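Local coordinates for hypothetical protein TTHB059 (Thermus thermophilus, PDB 2EHW) that is of unknown function but belongs to the DUF3209 family and folds into a helical bundle with one long helix, part of which probably forms a coiled coil, at residues R38-L44 and A56-A60. Numbering follows the deposited sequence.
Sequences RPELKRL and ALREA
Glu40 leaves the first turn of helix 39-46 facing helix 50-70. Glu40 CB lies against Glu59 CB at 3.7 Å, methylene to methylene. Glu40 CG, set between the backbone N and the carbonyl carbon (chi1 74°), rests on Ala60 CA at 3.9 Å. A bend at chi2 then carries the carboxylate back to its own segment, where Glu40 OE2 takes both NE and NH2 of Arg38; the NE bond, 2.7 Å long, comes from above the carboxylate plane. Arg38 NH1 also bridges to Glu5 of helix 4-16.

One turn on and side-on, Arg43 NE donates to the syn lone pair of Glu59 OE1 (2.8 Å), NH1 bonds the same oxygen, and a weak bond joins NH1 to OE2; the guanidinium and carboxylate planes lie 23° apart. Deeper between the helices, Ala56 CB presses against Leu44 CA at 3.5 Å, and Leu44 CD2 meets Leu57 CD1 at 4.2 Å. The nearly antiparallel segment axes approach to 8.5 Å. The Arg43-Glu59 salt bridge borders this alanine-leucine packing, while Arg38-Glu40 is internal to 38-44. Each carboxylate has its own arginine, which probably offsets repulsion between Glu40 OE1 and Glu59 OE2, 5.7 Å apart.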
ATOM      1  N   ARG A  38     -10.490  -1.616  13.364  1.00 45.54           N
ATOM      2  CA  ARG A  38      -9.173  -1.687  12.728  1.00 46.39           C
ATOM      3  C   ARG A  38      -8.603  -0.346  12.245  1.00 42.96           C
ATOM      4  O   ARG A  38      -8.797   0.053  11.093  1.00 40.88           O
ATOM      5  CB  ARG A  38      -9.223  -2.690  11.574  1.00 44.73           C
ATOM      6  CG  ARG A  38      -9.654  -4.075  12.026  1.00 44.44           C
ATOM      7  CD  ARG A  38      -9.402  -5.092  10.952  1.00 46.24           C
ATOM      8  NE  ARG A  38      -7.992  -5.107  10.567  1.00 42.53           N
ATOM      9  CZ  ARG A  38      -7.523  -5.778   9.521  1.00 50.69           C
ATOM     10  NH1 ARG A  38      -8.361  -6.484   8.769  1.00 39.23           N
ATOM     11  NH2 ARG A  38      -6.228  -5.739   9.225  1.00 34.55           N
ATOM     12  N   PRO A  39      -7.853   0.342  13.120  1.00 41.61           N
ATOM     13  CA  PRO A  39      -7.226   1.642  12.857  1.00 39.47           C
ATOM     14  C   PRO A  39      -6.186   1.611  11.742  1.00 36.52           C
ATOM     15  O   PRO A  39      -5.993   2.597  11.036  1.00 32.85           O
ATOM     16  CB  PRO A  39      -6.582   2.002  14.199  1.00 42.92           C
ATOM     17  CG  PRO A  39      -7.236   1.078  15.208  1.00 41.48           C
ATOM     18  CD  PRO A  39      -7.432  -0.181  14.432  1.00 42.64           C
ATOM     19  N   GLU A  40      -5.507   0.479  11.597  1.00 30.25           N
ATOM     20  CA  GLU A  40      -4.472   0.363  10.583  1.00 38.84           C
ATOM     21  C   GLU A  40      -5.072   0.486   9.183  1.00 29.50           C
ATOM     22  O   GLU A  40      -4.446   1.041   8.282  1.00 33.98           O
ATOM     23  CB  GLU A  40      -3.711  -0.965  10.723  1.00 25.38           C
ATOM     24  CG  GLU A  40      -4.482  -2.181  10.268  1.00 38.83           C
ATOM     25  CD  GLU A  40      -5.379  -2.750  11.337  1.00 40.15           C
ATOM     26  OE1 GLU A  40      -5.782  -2.001  12.248  1.00 34.69           O
ATOM     27  OE2 GLU A  40      -5.687  -3.957  11.257  1.00 45.43           O
ATOM     28  N   LEU A  41      -6.288  -0.022   9.006  1.00 26.93           N
ATOM     29  CA  LEU A  41      -6.947   0.056   7.710  1.00 27.83           C
ATOM     30  C   LEU A  41      -7.181   1.518   7.368  1.00 23.27           C
ATOM     31  O   LEU A  41      -7.019   1.931   6.219  1.00 35.79           O
ATOM     32  CB  LEU A  41      -8.270  -0.717   7.736  1.00 24.18           C
ATOM     33  CG  LEU A  41      -8.148  -2.244   7.819  1.00 31.68           C
ATOM     34  CD1 LEU A  41      -9.517  -2.877   8.043  1.00 30.56           C
ATOM     35  CD2 LEU A  41      -7.517  -2.776   6.531  1.00 32.20           C
ATOM     36  N   LYS A  42      -7.545   2.308   8.371  1.00 33.25           N
ATOM     37  CA  LYS A  42      -7.773   3.730   8.151  1.00 31.12           C
ATOM     38  C   LYS A  42      -6.464   4.405   7.786  1.00 27.23           C
ATOM     39  O   LYS A  42      -6.408   5.207   6.859  1.00 25.41           O
ATOM     40  CB  LYS A  42      -8.354   4.404   9.398  1.00 37.52           C
ATOM     41  CG  LYS A  42      -8.507   5.915   9.216  1.00 41.54           C
ATOM     42  CD  LYS A  42      -9.199   6.596  10.387  1.00 49.08           C
ATOM     43  CE  LYS A  42      -9.410   8.072  10.080  1.00 57.29           C
ATOM     44  NZ  LYS A  42     -10.093   8.795  11.183  1.00 65.08           N
ATOM     45  N   ARG A  43      -5.410   4.091   8.532  1.00 29.44           N
ATOM     46  CA  ARG A  43      -4.100   4.672   8.255  1.00 29.01           C
ATOM     47  C   ARG A  43      -3.620   4.272   6.861  1.00 33.08           C
ATOM     48  O   ARG A  43      -2.965   5.058   6.179  1.00 26.98           O
ATOM     49  CB  ARG A  43      -3.068   4.208   9.283  1.00 31.28           C
ATOM     50  CG  ARG A  43      -3.143   4.911  10.631  1.00 37.62           C
ATOM     51  CD  ARG A  43      -1.918   4.567  11.476  1.00 36.22           C
ATOM     52  NE  ARG A  43      -1.976   3.214  12.031  1.00 34.89           N
ATOM     53  CZ  ARG A  43      -2.781   2.853  13.026  1.00 39.99           C
ATOM     54  NH1 ARG A  43      -2.772   1.604  13.477  1.00 34.46           N
ATOM     55  NH2 ARG A  43      -3.597   3.749  13.575  1.00 43.58           N
ATOM     56  N   LEU A  44      -3.938   3.044   6.455  1.00 23.44           N
ATOM     57  CA  LEU A  44      -3.544   2.533   5.143  1.00 22.34           C
ATOM     58  C   LEU A  44      -4.252   3.289   4.008  1.00 29.13           C
ATOM     59  O   LEU A  44      -3.605   3.790   3.089  1.00 26.06           O
ATOM     60  CB  LEU A  44      -3.862   1.028   5.050  1.00 26.84           C
ATOM     61  CG  LEU A  44      -3.532   0.272   3.753  1.00 29.29           C
ATOM     62  CD1 LEU A  44      -2.094   0.533   3.345  1.00 26.71           C
ATOM     63  CD2 LEU A  44      -3.772  -1.221   3.954  1.00 24.00           C
ATOM     64  N   ALA A  56       1.711   1.079   7.116  1.00 23.27           N
ATOM     65  CA  ALA A  56       0.334   0.706   7.416  1.00 22.34           C
ATOM     66  C   ALA A  56       0.010  -0.693   6.889  1.00 27.07           C
ATOM     67  O   ALA A  56      -0.757  -1.440   7.508  1.00 22.97           O
ATOM     68  CB  ALA A  56      -0.635   1.719   6.825  1.00 21.91           C
ATOM     69  N   LEU A  57       0.595  -1.049   5.748  1.00 24.10           N
ATOM     70  CA  LEU A  57       0.337  -2.364   5.164  1.00 22.41           C
ATOM     71  C   LEU A  57       0.916  -3.468   6.048  1.00 24.33           C
ATOM     72  O   LEU A  57       0.288  -4.509   6.234  1.00 23.89           O
ATOM     73  CB  LEU A  57       0.925  -2.454   3.753  1.00 17.61           C
ATOM     74  CG  LEU A  57       0.630  -3.747   2.974  1.00 23.07           C
ATOM     75  CD1 LEU A  57      -0.859  -4.083   3.045  1.00 19.41           C
ATOM     76  CD2 LEU A  57       1.061  -3.576   1.524  1.00 12.18           C
ATOM     77  N   ARG A  58       2.110  -3.231   6.590  1.00 19.35           N
ATOM     78  CA  ARG A  58       2.749  -4.211   7.465  1.00 25.51           C
ATOM     79  C   ARG A  58       1.872  -4.448   8.688  1.00 21.56           C
ATOM     80  O   ARG A  58       1.746  -5.580   9.169  1.00 21.01           O
ATOM     81  CB  ARG A  58       4.150  -3.737   7.880  1.00 26.18           C
ATOM     82  CG  ARG A  58       5.254  -4.279   6.964  1.00 31.53           C
ATOM     83  CD  ARG A  58       6.659  -3.942   7.459  1.00 30.68           C
ATOM     84  NE  ARG A  58       7.171  -2.710   6.869  1.00 34.44           N
ATOM     85  CZ  ARG A  58       7.272  -1.552   7.509  1.00 33.11           C
ATOM     86  NH1 ARG A  58       6.902  -1.444   8.782  1.00 45.78           N
ATOM     87  NH2 ARG A  58       7.745  -0.496   6.869  1.00 41.14           N
ATOM     88  N   GLU A  59       1.252  -3.377   9.174  1.00 25.64           N
ATOM     89  CA  GLU A  59       0.354  -3.477  10.319  1.00 27.03           C
ATOM     90  C   GLU A  59      -0.811  -4.391   9.956  1.00 25.17           C
ATOM     91  O   GLU A  59      -1.172  -5.290  10.714  1.00 27.74           O
ATOM     92  CB  GLU A  59      -0.202  -2.101  10.703  1.00 36.65           C
ATOM     93  CG  GLU A  59       0.687  -1.260  11.609  1.00 36.20           C
ATOM     94  CD  GLU A  59      -0.098  -0.179  12.355  1.00 50.15           C
ATOM     95  OE1 GLU A  59      -0.389   0.888  11.766  1.00 42.65           O
ATOM     96  OE2 GLU A  59      -0.441  -0.412  13.535  1.00 48.74           O
ATOM     97  N   ALA A  60      -1.392  -4.160   8.783  1.00 28.38           N
ATOM     98  CA  ALA A  60      -2.524  -4.957   8.333  1.00 24.20           C
ATOM     99  C   ALA A  60      -2.153  -6.424   8.154  1.00 25.35           C
ATOM    100  O   ALA A  60      -2.981  -7.309   8.392  1.00 30.06           O
ATOM    101  CB  ALA A  60      -3.078  -4.390   7.033  1.00 24.31           C
TER